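Local coordinates for small TOPRIM domain protein (PDB 2FCJ), which is of unknown function but carries a Toprim domain, a domain shared with topoisomerases and DnaG-type primases, and so probably acts on nucleic acids, at residues 7-12 against 51-56; 34-39 against 64-69; 42-47 against 72-77. All blocks are in the same frame, centred on the assembly; numbering follows the deposited sequence.

Contact 1: residues 7-12 against 51-56; sequences VIIVEG and YDVYLL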
ATOM      1  N   VAL A   7      -1.267  -8.103  -0.885  1.00 19.45           N
ATOM      2  CA  VAL A   7      -1.534  -7.048  -1.844  1.00 20.31           C
ATOM      3  C   VAL A   7      -1.370  -5.695  -1.149  1.00 20.57           C
ATOM      4  O   VAL A   7      -1.916  -5.497  -0.053  1.00 21.64           O
ATOM      5  CB  VAL A   7      -2.978  -7.136  -2.350  1.00 21.41           C
ATOM      6  CG1 VAL A   7      -3.256  -6.024  -3.363  1.00 23.26           C
ATOM      7  CG2 VAL A   7      -3.249  -8.510  -2.971  1.00 23.10           C
ATOM      8  N   ILE A   8      -0.580  -4.794  -1.736  1.00 19.90           N
ATOM      9  CA  ILE A   8      -0.497  -3.405  -1.274  1.00 19.51           C
ATOM     10  C   ILE A   8      -1.078  -2.510  -2.350  1.00 20.83           C
ATOM     11  O   ILE A   8      -0.700  -2.610  -3.518  1.00 20.08           O
ATOM     12  CB  ILE A   8       0.960  -2.991  -0.974  1.00 21.05           C
ATOM     13  CG1 ILE A   8       1.512  -3.834   0.167  1.00 20.77           C
ATOM     14  CG2 ILE A   8       1.066  -1.495  -0.586  1.00 21.60           C
ATOM     15  CD1 ILE A   8       3.005  -3.735   0.298  1.00 22.12           C
ATOM     16  N   ILE A   9      -1.984  -1.625  -1.940  1.00 20.18           N
ATOM     17  CA  ILE A   9      -2.572  -0.642  -2.836  1.00 20.39           C
ATOM     18  C   ILE A   9      -2.018   0.722  -2.493  1.00 19.16           C
ATOM     19  O   ILE A   9      -1.925   1.089  -1.324  1.00 20.05           O
ATOM     20  CB  ILE A   9      -4.106  -0.647  -2.702  1.00 20.02           C
ATOM     21  CG1 ILE A   9      -4.650  -2.056  -2.987  1.00 21.89           C
ATOM     22  CG2 ILE A   9      -4.738   0.388  -3.633  1.00 22.07           C
ATOM     23  CD1 ILE A   9      -6.115  -2.249  -2.649  1.00 23.32           C
ATOM     24  N   VAL A  10      -1.554   1.430  -3.515  1.00 19.34           N
ATOM     25  CA  VAL A  10      -1.052   2.799  -3.380  1.00 19.17           C
ATOM     26  C   VAL A  10      -1.702   3.681  -4.427  1.00 19.91           C
ATOM     27  O   VAL A  10      -2.318   3.192  -5.385  1.00 19.98           O
ATOM     28  CB  VAL A  10       0.483   2.859  -3.570  1.00 20.37           C
ATOM     29  CG1 VAL A  10       1.200   2.052  -2.474  1.00 22.22           C
ATOM     30  CG2 VAL A  10       0.883   2.352  -4.951  1.00 21.15           C
ATOM     31  N   GLU A  11      -1.531   4.990  -4.261  1.00 20.11           N
ATOM     32  CA  GLU A  11      -2.194   5.954  -5.130  1.00 22.12           C
ATOM     33  C   GLU A  11      -1.362   6.297  -6.361  1.00 22.13           C
ATOM     34  O   GLU A  11      -1.911   6.566  -7.438  1.00 24.57           O
ATOM     35  CB  GLU A  11      -2.545   7.231  -4.356  1.00 23.14           C
ATOM     36  CG  GLU A  11      -3.339   8.263  -5.177  1.00 25.88           C
ATOM     37  CD  GLU A  11      -3.912   9.392  -4.324  0.50 25.58           C
ATOM     38  OE1 GLU A  11      -3.392   9.641  -3.211  0.50 27.64           O
ATOM     39  OE2 GLU A  11      -4.863  10.063  -4.791  0.50 28.71           O
ATOM     40  N   GLY A  12      -0.043   6.268  -6.211  1.00 21.81           N
ATOM     41  CA  GLY A  12       0.854   6.890  -7.187  1.00 22.02           C
ATOM     42  C   GLY A  12       1.869   5.936  -7.789  1.00 22.13           C
ATOM     43  O   GLY A  12       2.326   5.002  -7.137  1.00 21.58           O
ATOM     44  N   TYR A  51      -7.620 -12.546  -0.024  1.00 18.70           N
ATOM     45  CA  TYR A  51      -6.261 -12.021  -0.033  1.00 18.53           C
ATOM     46  C   TYR A  51      -6.006 -11.188   1.207  1.00 18.05           C
ATOM     47  O   TYR A  51      -6.940 -10.792   1.924  1.00 19.14           O
ATOM     48  CB  TYR A  51      -6.018 -11.142  -1.256  1.00 19.71           C
ATOM     49  CG  TYR A  51      -5.764 -11.913  -2.523  1.00 19.94           C
ATOM     50  CD1 TYR A  51      -4.491 -11.982  -3.073  1.00 20.10           C
ATOM     51  CD2 TYR A  51      -6.799 -12.565  -3.178  1.00 22.08           C
ATOM     52  CE1 TYR A  51      -4.269 -12.664  -4.251  1.00 21.37           C
ATOM     53  CE2 TYR A  51      -6.581 -13.248  -4.360  1.00 23.03           C
ATOM     54  CZ  TYR A  51      -5.304 -13.313  -4.874  1.00 21.84           C
ATOM     55  OH  TYR A  51      -5.072 -14.005  -6.047  0.50 20.90           O
ATOM     56  N   ASP A  52      -4.738 -10.894   1.444  1.00 20.65           N
ATOM     57  CA  ASP A  52      -4.308 -10.121   2.594  1.00 20.46           C
ATOM     58  C   ASP A  52      -3.947  -8.720   2.080  1.00 20.08           C
ATOM     59  O   ASP A  52      -2.863  -8.507   1.532  1.00 21.38           O
ATOM     60  CB  ASP A  52      -3.089 -10.811   3.240  1.00 23.33           C
ATOM     61  CG  ASP A  52      -2.642 -10.158   4.529  1.00 24.23           C
ATOM     62  OD1 ASP A  52      -3.434  -9.437   5.156  1.00 23.79           O
ATOM     63  OD2 ASP A  52      -1.490 -10.413   4.956  1.00 28.55           O
ATOM     64  N   VAL A  53      -4.853  -7.763   2.257  1.00 20.54           N
ATOM     65  CA  VAL A  53      -4.797  -6.519   1.492  1.00 19.69           C
ATOM     66  C   VAL A  53      -4.505  -5.347   2.425  1.00 20.22           C
ATOM     67  O   VAL A  53      -5.063  -5.261   3.527  1.00 19.82           O
ATOM     68  CB  VAL A  53      -6.133  -6.263   0.770  1.00 20.54           C
ATOM     69  CG1 VAL A  53      -6.066  -4.997  -0.061  1.00 21.71           C
ATOM     70  CG2 VAL A  53      -6.514  -7.443  -0.104  1.00 22.01           C
ATOM     71  N   TYR A  54      -3.661  -4.433   1.942  1.00 19.58           N
ATOM     72  CA  TYR A  54      -3.206  -3.268   2.689  1.00 18.48           C
ATOM     73  C   TYR A  54      -3.346  -2.056   1.795  1.00 20.10           C
ATOM     74  O   TYR A  54      -3.124  -2.145   0.581  1.00 21.60           O
ATOM     75  CB  TYR A  54      -1.739  -3.415   3.081  1.00 20.28           C
ATOM     76  CG  TYR A  54      -1.458  -4.638   3.928  1.00 21.08           C
ATOM     77  CD1 TYR A  54      -1.388  -4.548   5.303  1.00 22.48           C
ATOM     78  CD2 TYR A  54      -1.324  -5.889   3.350  1.00 23.19           C
ATOM     79  CE1 TYR A  54      -1.137  -5.678   6.080  1.00 23.57           C
ATOM     80  CE2 TYR A  54      -1.067  -7.011   4.121  1.00 23.20           C
ATOM     81  CZ  TYR A  54      -0.986  -6.890   5.476  1.00 22.34           C
ATOM     82  OH  TYR A  54      -0.724  -8.016   6.230  1.00 26.55           O
ATOM     83  N   LEU A  55      -3.680  -0.926   2.395  1.00 19.35           N
ATOM     84  CA  LEU A  55      -3.680   0.368   1.720  1.00 20.40           C
ATOM     85  C   LEU A  55      -2.636   1.280   2.361  1.00 19.02           C
ATOM     86  O   LEU A  55      -2.689   1.547   3.571  1.00 19.70           O
ATOM     87  CB  LEU A  55      -5.061   1.024   1.841  1.00 19.48           C
ATOM     88  CG  LEU A  55      -5.139   2.439   1.287  1.00 18.97           C
ATOM     89  CD1 LEU A  55      -4.998   2.487  -0.220  1.00 21.61           C
ATOM     90  CD2 LEU A  55      -6.440   3.084   1.725  1.00 20.27           C
ATOM     91  N   LEU A  56      -1.713   1.773   1.540  1.00 20.41           N
ATOM     92  CA  LEU A  56      -0.664   2.700   1.966  1.00 22.46           C
ATOM     93  C   LEU A  56      -0.807   4.028   1.228  1.00 21.61           C
ATOM     94  O   LEU A  56      -0.476   4.111   0.046  1.00 23.26           O
ATOM     95  CB  LEU A  56       0.721   2.094   1.699  1.00 22.50           C
ATOM     96  CG  LEU A  56       1.932   2.988   2.018  1.00 25.40           C
ATOM     97  CD1 LEU A  56       2.002   3.332   3.504  1.00 27.68           C
ATOM     98  CD2 LEU A  56       3.230   2.359   1.526  1.00 27.47           C
TER
HETATM   99  O   HOH W   1      -0.134   5.990  -1.953  1.00 21.82           O

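Contact 2: residues 34-39 against 64-69; sequences GTISDA and EKLRRQ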
ATOM      1  N   GLY A  34      -4.192   7.816  -8.983  1.00 23.09           N
ATOM      2  CA  GLY A  34      -5.031   8.927  -8.561  1.00 25.70           C
ATOM      3  C   GLY A  34      -6.332   8.414  -7.984  1.00 26.86           C
ATOM      4  O   GLY A  34      -6.344   7.423  -7.252  1.00 26.52           O
ATOM      5  N   THR A  35      -7.440   9.058  -8.334  1.00 28.65           N
ATOM      6  CA  THR A  35      -8.744   8.604  -7.868  1.00 27.98           C
ATOM      7  C   THR A  35      -9.172   7.324  -8.572  1.00 27.76           C
ATOM      8  O   THR A  35      -8.759   7.048  -9.699  1.00 29.12           O
ATOM      9  CB  THR A  35      -9.823   9.674  -8.084  1.00 32.41           C
ATOM     10  OG1 THR A  35      -9.920   9.977  -9.483  1.00 33.81           O
ATOM     11  CG2 THR A  35      -9.476  10.935  -7.314  1.00 34.01           C
ATOM     12  N   ILE A  36     -10.016   6.553  -7.897  1.00 24.77           N
ATOM     13  CA  ILE A  36     -10.558   5.311  -8.433  1.00 24.04           C
ATOM     14  C   ILE A  36     -12.058   5.328  -8.170  1.00 21.48           C
ATOM     15  O   ILE A  36     -12.504   5.776  -7.115  1.00 21.74           O
ATOM     16  CB  ILE A  36      -9.914   4.073  -7.748  1.00 24.05           C
ATOM     17  CG1 ILE A  36     -10.571   2.772  -8.222  1.00 25.50           C
ATOM     18  CG2 ILE A  36      -9.999   4.189  -6.227  1.00 25.78           C
ATOM     19  CD1 ILE A  36      -9.748   1.510  -7.931  1.00 26.60           C
ATOM     20  N   SER A  37     -12.843   4.934  -9.164  1.00 20.44           N
ATOM     21  CA  SER A  37     -14.282   4.949  -8.989  1.00 19.54           C
ATOM     22  C   SER A  37     -14.712   3.921  -7.964  1.00 17.94           C
ATOM     23  O   SER A  37     -14.068   2.873  -7.773  1.00 18.35           O
ATOM     24  CB  SER A  37     -14.985   4.642 -10.302  1.00 19.37           C
ATOM     25  OG  SER A  37     -14.706   3.310 -10.695  1.00 21.38           O
ATOM     26  N   ASP A  38     -15.853   4.185  -7.350  1.00 17.90           N
ATOM     27  CA  ASP A  38     -16.449   3.208  -6.461  1.00 18.10           C
ATOM     28  C   ASP A  38     -16.568   1.852  -7.156  1.00 19.31           C
ATOM     29  O   ASP A  38     -16.328   0.814  -6.547  1.00 20.26           O
ATOM     30  CB  ASP A  38     -17.832   3.661  -6.004  1.00 18.81           C
ATOM     31  CG  ASP A  38     -17.791   4.781  -4.976  1.00 19.44           C
ATOM     32  OD1 ASP A  38     -16.708   5.178  -4.489  1.00 20.38           O
ATOM     33  OD2 ASP A  38     -18.899   5.204  -4.581  1.00 19.63           O
ATOM     34  N   ALA A  39     -17.043   1.840  -8.396  1.00 19.33           N
ATOM     35  CA  ALA A  39     -17.282   0.577  -9.089  1.00 19.09           C
ATOM     36  C   ALA A  39     -15.990  -0.214  -9.309  1.00 20.40           C
ATOM     37  O   ALA A  39     -15.961  -1.435  -9.142  1.00 20.02           O
ATOM     38  CB  ALA A  39     -17.985   0.824 -10.421  1.00 19.40           C
ATOM     39  N   GLU A  64      -6.127  10.974   2.583  1.00 21.38           N
ATOM     40  CA  GLU A  64      -7.243  10.813   3.502  1.00 23.76           C
ATOM     41  C   GLU A  64      -8.551  10.570   2.747  1.00 23.49           C
ATOM     42  O   GLU A  64      -9.385   9.758   3.168  1.00 24.29           O
ATOM     43  CB  GLU A  64      -7.352  12.044   4.418  1.00 24.45           C
ATOM     44  CG  GLU A  64      -8.117  11.785   5.692  1.00 29.74           C
ATOM     45  CD  GLU A  64      -7.343  10.945   6.689  1.00 30.04           C
ATOM     46  OE1 GLU A  64      -6.429  10.207   6.284  1.00 28.15           O
ATOM     47  OE2 GLU A  64      -7.644  11.040   7.898  1.00 32.06           O
ATOM     48  N   LYS A  65      -8.702  11.213   1.597  1.00 23.32           N
ATOM     49  CA  LYS A  65      -9.861  10.987   0.733  1.00 25.24           C
ATOM     50  C   LYS A  65      -9.929   9.528   0.268  1.00 22.25           C
ATOM     51  O   LYS A  65     -10.995   8.904   0.227  1.00 23.76           O
ATOM     52  CB  LYS A  65      -9.790  11.903  -0.489  1.00 28.59           C
ATOM     53  CG  LYS A  65     -11.005  11.839  -1.398  1.00 31.96           C
ATOM     54  CD  LYS A  65     -11.150  13.125  -2.213  1.00 34.99           C
ATOM     55  CE  LYS A  65     -10.256  13.091  -3.451  1.00 37.08           C
ATOM     56  NZ  LYS A  65     -10.701  14.067  -4.496  1.00 37.62           N
ATOM     57  N   LEU A  66      -8.786   9.002  -0.148  1.00 22.20           N
ATOM     58  CA  LEU A  66      -8.706   7.624  -0.571  1.00 21.03           C
ATOM     59  C   LEU A  66      -8.969   6.683   0.596  1.00 20.66           C
ATOM     60  O   LEU A  66      -9.731   5.737   0.475  1.00 22.11           O
ATOM     61  CB  LEU A  66      -7.331   7.365  -1.171  1.00 23.65           C
ATOM     62  CG  LEU A  66      -7.145   6.027  -1.876  1.00 23.41           C
ATOM     63  CD1 LEU A  66      -8.110   5.905  -3.060  1.00 25.02           C
ATOM     64  CD2 LEU A  66      -5.708   5.905  -2.363  1.00 25.06           C
ATOM     65  N   ARG A  67      -8.423   7.002   1.759  1.00 21.62           N
ATOM     66  CA  ARG A  67      -8.719   6.171   2.926  1.00 21.09           C
ATOM     67  C   ARG A  67     -10.205   6.157   3.244  1.00 20.53           C
ATOM     68  O   ARG A  67     -10.765   5.108   3.586  1.00 21.54           O
ATOM     69  CB  ARG A  67      -7.947   6.630   4.152  1.00 20.58           C
ATOM     70  CG  ARG A  67      -6.467   6.385   4.055  1.00 23.19           C
ATOM     71  CD  ARG A  67      -5.845   6.514   5.413  1.00 21.66           C
ATOM     72  NE  ARG A  67      -4.400   6.577   5.308  1.00 23.75           N
ATOM     73  CZ  ARG A  67      -3.625   5.511   5.132  1.00 23.49           C
ATOM     74  NH1 ARG A  67      -4.161   4.297   5.079  1.00 24.23           N
ATOM     75  NH2 ARG A  67      -2.308   5.662   5.039  1.00 24.91           N
ATOM     76  N   ARG A  68     -10.852   7.311   3.151  1.00 22.18           N
ATOM     77  CA  ARG A  68     -12.265   7.402   3.458  1.00 20.88           C
ATOM     78  C   ARG A  68     -13.087   6.558   2.491  1.00 20.92           C
ATOM     79  O   ARG A  68     -14.016   5.855   2.898  1.00 21.39           O
ATOM     80  CB  ARG A  68     -12.722   8.855   3.400  1.00 21.37           C
ATOM     81  CG  ARG A  68     -14.155   9.012   3.879  1.00 22.26           C
ATOM     82  CD  ARG A  68     -14.547  10.465   3.985  1.00 25.90           C
ATOM     83  NE  ARG A  68     -14.158  11.184   2.782  1.00 25.48           N
ATOM     84  CZ  ARG A  68     -13.970  12.496   2.719  1.00 25.60           C
ATOM     85  NH1 ARG A  68     -14.176  13.258   3.786  1.00 27.59           N
ATOM     86  NH2 ARG A  68     -13.610  13.048   1.572  1.00 28.16           N
ATOM     87  N   GLN A  69     -12.716   6.604   1.213  1.00 20.68           N
ATOM     88  CA  GLN A  69     -13.391   5.789   0.210  1.00 21.14           C
ATOM     89  C   GLN A  69     -13.232   4.309   0.541  1.00 20.84           C
ATOM     90  O   GLN A  69     -14.183   3.523   0.432  1.00 21.93           O
ATOM     91  CB  GLN A  69     -12.827   6.083  -1.171  1.00 21.73           C
ATOM     92  CG  GLN A  69     -13.611   5.413  -2.261  1.00 21.62           C
ATOM     93  CD  GLN A  69     -12.976   5.584  -3.604  1.00 20.71           C
ATOM     94  OE1 GLN A  69     -11.781   5.885  -3.713  1.00 23.22           O
ATOM     95  NE2 GLN A  69     -13.766   5.374  -4.651  1.00 20.70           N
TER
HETATM   96  O   HOH W   2     -10.697   7.772  -5.195  1.00 27.52           O

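Contact 3: residues 42-47 against 72-77; sequences EELADE and RMFPEA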
ATOM      1  N   GLU A  42     -15.077  -1.637  -5.890  1.00 20.95           N
ATOM      2  CA  GLU A  42     -15.901  -2.796  -5.575  1.00 22.01           C
ATOM      3  C   GLU A  42     -15.413  -4.024  -6.332  1.00 20.82           C
ATOM      4  O   GLU A  42     -15.340  -5.117  -5.767  1.00 21.44           O
ATOM      5  CB  GLU A  42     -17.376  -2.532  -5.908  1.00 20.34           C
ATOM      6  CG  GLU A  42     -18.313  -3.714  -5.676  1.00 21.96           C
ATOM      7  CD  GLU A  42     -19.756  -3.392  -6.010  0.50 21.98           C
ATOM      8  OE1 GLU A  42     -20.007  -2.328  -6.611  0.50 23.36           O
ATOM      9  OE2 GLU A  42     -20.638  -4.211  -5.676  0.50 23.67           O
ATOM     10  N   GLU A  43     -15.114  -3.862  -7.619  1.00 21.09           N
ATOM     11  CA  GLU A  43     -14.587  -4.962  -8.418  1.00 21.07           C
ATOM     12  C   GLU A  43     -13.296  -5.495  -7.817  1.00 21.93           C
ATOM     13  O   GLU A  43     -13.101  -6.709  -7.719  1.00 21.52           O
ATOM     14  CB  GLU A  43     -14.316  -4.495  -9.844  1.00 21.95           C
ATOM     15  CG  GLU A  43     -15.546  -4.330 -10.703  1.00 26.97           C
ATOM     16  CD  GLU A  43     -15.193  -4.107 -12.163  0.50 27.13           C
ATOM     17  OE1 GLU A  43     -13.987  -3.976 -12.468  0.50 28.81           O
ATOM     18  OE2 GLU A  43     -16.112  -4.080 -13.003  0.50 26.36           O
ATOM     19  N   LEU A  44     -12.395  -4.584  -7.470  1.00 22.52           N
ATOM     20  CA  LEU A  44     -11.148  -4.974  -6.836  1.00 22.41           C
ATOM     21  C   LEU A  44     -11.390  -5.744  -5.537  1.00 22.60           C
ATOM     22  O   LEU A  44     -10.765  -6.768  -5.295  1.00 22.87           O
ATOM     23  CB  LEU A  44     -10.304  -3.735  -6.573  1.00 22.05           C
ATOM     24  CG  LEU A  44      -8.881  -3.955  -6.082  1.00 22.98           C
ATOM     25  CD1 LEU A  44      -8.090  -4.727  -7.126  1.00 23.72           C
ATOM     26  CD2 LEU A  44      -8.253  -2.595  -5.803  1.00 24.46           C
ATOM     27  N   ALA A  45     -12.274  -5.233  -4.682  1.00 22.49           N
ATOM     28  CA  ALA A  45     -12.594  -5.914  -3.427  1.00 22.01           C
ATOM     29  C   ALA A  45     -13.092  -7.324  -3.695  1.00 22.69           C
ATOM     30  O   ALA A  45     -12.738  -8.280  -2.986  1.00 22.52           O
ATOM     31  CB  ALA A  45     -13.625  -5.117  -2.617  1.00 21.47           C
ATOM     32  N   ASP A  46     -13.956  -7.453  -4.696  1.00 22.50           N
ATOM     33  CA  ASP A  46     -14.481  -8.758  -5.067  1.00 21.12           C
ATOM     34  C   ASP A  46     -13.348  -9.690  -5.495  1.00 21.48           C
ATOM     35  O   ASP A  46     -13.264 -10.849  -5.058  1.00 22.42           O
ATOM     36  CB  ASP A  46     -15.497  -8.619  -6.202  1.00 23.14           C
ATOM     37  CG  ASP A  46     -16.848  -8.087  -5.731  1.00 26.01           C
ATOM     38  OD1 ASP A  46     -17.094  -8.066  -4.505  1.00 27.71           O
ATOM     39  OD2 ASP A  46     -17.688  -7.753  -6.597  1.00 27.67           O
ATOM     40  N   GLU A  47     -12.483  -9.190  -6.371  1.00 22.66           N
ATOM     41  CA  GLU A  47     -11.372  -9.981  -6.876  1.00 22.64           C
ATOM     42  C   GLU A  47     -10.432 -10.396  -5.755  1.00 20.01           C
ATOM     43  O   GLU A  47      -9.897 -11.512  -5.771  1.00 21.35           O
ATOM     44  CB  GLU A  47     -10.599  -9.202  -7.940  1.00 23.57           C
ATOM     45  CG  GLU A  47     -11.319  -9.065  -9.271  1.00 26.54           C
ATOM     46  CD  GLU A  47     -10.584  -8.138 -10.214  1.00 28.56           C
ATOM     47  OE1 GLU A  47      -9.827  -7.277  -9.718  1.00 30.58           O
ATOM     48  OE2 GLU A  47     -10.768  -8.265 -11.442  0.50 29.14           O
ATOM     49  N   ARG A  72     -15.364   2.904   3.329  1.00 21.34           N
ATOM     50  CA  ARG A  72     -16.749   2.746   2.878  1.00 22.53           C
ATOM     51  C   ARG A  72     -16.905   1.567   1.904  1.00 21.99           C
ATOM     52  O   ARG A  72     -17.840   0.776   2.026  1.00 23.60           O
ATOM     53  CB  ARG A  72     -17.240   4.058   2.252  1.00 20.98           C
ATOM     54  CG  ARG A  72     -18.634   4.006   1.623  1.00 21.55           C
ATOM     55  CD  ARG A  72     -19.107   5.392   1.154  1.00 21.72           C
ATOM     56  NE  ARG A  72     -18.158   6.033   0.244  1.00 21.31           N
ATOM     57  CZ  ARG A  72     -18.115   5.828  -1.074  1.00 20.81           C
ATOM     58  NH1 ARG A  72     -18.993   5.015  -1.645  1.00 19.99           N
ATOM     59  NH2 ARG A  72     -17.206   6.447  -1.824  1.00 19.59           N
ATOM     60  N   MET A  73     -15.995   1.462   0.936  1.00 19.78           N
ATOM     61  CA  MET A  73     -16.137   0.488  -0.170  1.00 20.36           C
ATOM     62  C   MET A  73     -15.374  -0.835   0.036  1.00 19.02           C
ATOM     63  O   MET A  73     -15.684  -1.847  -0.598  1.00 18.97           O
ATOM     64  CB  MET A  73     -15.688   1.124  -1.497  1.00 20.79           C
ATOM     65  CG  MET A  73     -16.507   2.326  -1.953  1.00 23.13           C
ATOM     66  SD  MET A  73     -18.198   1.886  -2.401  1.00 20.76           S
ATOM     67  CE  MET A  73     -17.933   0.586  -3.620  1.00 20.39           C
ATOM     68  N   PHE A  74     -14.301  -0.784   0.818  1.00 16.76           N
ATOM     69  CA  PHE A  74     -13.362  -1.909   0.871  1.00 15.94           C
ATOM     70  C   PHE A  74     -12.842  -2.012   2.295  1.00 16.44           C
ATOM     71  O   PHE A  74     -11.657  -1.852   2.541  1.00 15.68           O
ATOM     72  CB  PHE A  74     -12.224  -1.635  -0.108  1.00 16.90           C
ATOM     73  CG  PHE A  74     -11.388  -2.856  -0.477  1.00 17.91           C
ATOM     74  CD1 PHE A  74     -11.534  -4.083   0.175  1.00 18.14           C
ATOM     75  CD2 PHE A  74     -10.422  -2.750  -1.468  1.00 19.15           C
ATOM     76  CE1 PHE A  74     -10.723  -5.187  -0.185  1.00 18.45           C
ATOM     77  CE2 PHE A  74      -9.623  -3.828  -1.806  1.00 20.17           C
ATOM     78  CZ  PHE A  74      -9.787  -5.046  -1.177  1.00 19.76           C
ATOM     79  N   PRO A  75     -13.738  -2.268   3.250  1.00 16.23           N
ATOM     80  CA  PRO A  75     -13.368  -2.272   4.666  1.00 17.02           C
ATOM     81  C   PRO A  75     -12.368  -3.386   5.021  1.00 17.58           C
ATOM     82  O   PRO A  75     -11.693  -3.302   6.043  1.00 20.44           O
ATOM     83  CB  PRO A  75     -14.720  -2.486   5.364  1.00 18.64           C
ATOM     84  CG  PRO A  75     -15.577  -3.160   4.329  1.00 19.24           C
ATOM     85  CD  PRO A  75     -15.183  -2.499   3.053  1.00 18.14           C
ATOM     86  N   GLU A  76     -12.202  -4.350   4.121  1.00 17.35           N
ATOM     87  CA  GLU A  76     -11.335  -5.504   4.357  1.00 20.55           C
ATOM     88  C   GLU A  76      -9.885  -5.092   4.324  1.00 21.92           C
ATOM     89  O   GLU A  76      -9.033  -5.791   4.883  1.00 21.86           O
ATOM     90  CB  GLU A  76     -11.570  -6.573   3.277  1.00 22.40           C
ATOM     91  CG  GLU A  76     -12.920  -7.234   3.337  1.00 25.33           C
ATOM     92  CD  GLU A  76     -13.912  -6.649   2.355  1.00 22.60           C
ATOM     93  OE1 GLU A  76     -13.876  -5.427   2.080  1.00 19.80           O
ATOM     94  OE2 GLU A  76     -14.760  -7.409   1.861  1.00 24.18           O
ATOM     95  N   ALA A  77      -9.596  -4.004   3.614  1.00 19.68           N
ATOM     96  CA  ALA A  77      -8.228  -3.559   3.431  1.00 21.76           C
ATOM     97  C   ALA A  77      -7.699  -2.933   4.705  1.00 21.13           C
ATOM     98  O   ALA A  77      -8.337  -2.043   5.290  1.00 23.33           O
ATOM     99  CB  ALA A  77      -8.147  -2.566   2.284  1.00 23.30           C
TER

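Contact 1: residues 7-12 against 51-56
Val7 begins the pairing: its N donates to Asp52 O, while Val7 O accepts from Tyr54 N at 2.9 Å. A chi1 of -180° turns Val7 CG2 back toward Tyr51, where it meets CD1 of the ring at 3.7 Å. Val7 O also lies at the edge of the Tyr54 ring, in its plane, 3.5 Å from CD2; the far end of this ring is fixed by Tyr54 OH, which donates to Asp52 OD2 at 2.8 Å. Ile8 shares the sheet face of Tyr54 and Leu56, its CG2 coming to 4.3 Å from Leu56 CB. Ile9 turns to the other face, where CD1 reaches Val53 CG1 at 3.8 Å and CG2 packs on Leu55 CD1. Its backbone takes the next two bonds, N to Tyr54 O and O from Leu56 N, the latter almost straight at 174°. At Val10 the strands part, and CG1 rests against Leu56 O. That carbonyl accepts from a water, which in turn accepts from Glu11 N and so bridges the widening gap. Gly12 holds the N-cap position of helix 13-22. Two parallel central strands, sandwiched between helices, are characteristic of the Rossmann-like alpha/beta core of the Toprim fold.

Contact 2: residues 34-39 against 64-69
Two hydrogen bonds leave the same atom, Gln69 NE2, and together they tie helix 61-73 to the loop that leads into helix 38-47. One runs to the backbone, Gln69 NE2 to Ile36 O at 2.8 Å, nearly straight at 170°; the acceptor lies in the amide plane of Gln69, whereas the donor is tilted from the plane of the Ile36 carbonyl. The other goes from Gln69 NE2 to Asp38 OD1 at 3.0 Å and uses the anti lone pair of that oxygen, the carboxylate plane being turned 49° from the amide. With both acceptors close to the amide plane, the flat end of Gln69 is held against rotation. Its CG is anti to the backbone N (chi1 -172°) and the chain runs on extended, which carries the amide across to the loop. Asp38 has a second partner: OD2 forms a salt bridge with Arg72, one helical turn beyond Gln69.

A water joins the other end of the amide to the same loop. It donates to Gln69 OE1 at 2.6 Å and accepts from Ile36 N, so both polar atoms of the amide are bound, one directly and one through the water, to the backbone of Ile36.

Apolar contact is slighter. Ile36 CG2 touches Leu66 CD1 at 4.1 Å and also lies 3.5 Å from Gln69 OE1; Leu66, the buried member of the pair, packs further on Glu11. Toward solvent, Thr35 CG2 has the end of Lys65 4.4 Å away at NZ.

Ser37 is the N-cap of helix 38-47, its OG accepting from Arg40 N. Helix 61-73 is thus tied by one glutamine to the loop and N-terminal start of helix 38-47, on one side of the parallel sheet of this Toprim alpha/beta fold.

Contact 3: residues 42-47 against 72-77
The Phe74 ring lies between two alanines. Over one face comes Ala45 CB, 3.7 Å from the ring centroid and only 14° off the normal, a CH-pi contact; on the opposite face Ala77 CB sits above the centre, 4.2 Å from the plane. Glu76 OE1 lies at the edge, in the ring plane. A second flat group, the guanidinium of Arg72, has Met73 CG over one face.

In the Toprim alpha/beta fold this is where helix 38-47 packs against the end of helix 61-73 and the turn that leads to strand 78-80. Phe74 is the first residue to leave helical geometry, and a type I turn from Phe74 to Ala77 follows, with Ala77 N bonded to Phe74 O. A chi1 of -163° swings the ring away from its own backbone N and in against Ala45, between the sheet and helix 38-47. There it also meets Ile9, Val53 and Leu41.

The small side chain of Ala45 lets the helix come close: Phe74 CZ reaches Ala45 CA itself at 3.7 Å. Leu44 adds an oblique contact, its CG 4.3 Å from Phe74 CE2, and packs further inward on Ile9. Replacing Phe74 with an alanine would probably open a gap between Ala45 and Ala77 and strip Ile9 and Val53 of part of their cover.

No hydrogen bond crosses between the two segments, which meet by apolar and CH-pi contacts. On the more exposed side Met73, bent at both chi2 (-67°) and chi3, curls its thioether back to helix 38-47, where it also touches Leu41, and its terminal methyl CE stops 3.9 Å from Glu42 CB.

Contact 1 is the centre of the sheet; contacts 2 and 3 lie on one side of it, along helix 38-47 with its leading loop and helix 61-73 with its end. Their centres are about 12 and 11 Å from its own. Contact 2 meets it just past the end of strand 6-10, where Glu11 O lies 3.0 Å from Gly34 N, a probable hydrogen bond. Toprim domains carry a conserved glutamate where Glu11 sits, so this is probably beside the putative active site. Contact 3 covers the same face further back, at Val53 and at Ile9, whose CD1 lies 3.8 Å from Leu44 CD2. A 2.9 Å salt bridge, Asp38 OD2 to Arg72 NH1, joins contacts 2 and 3.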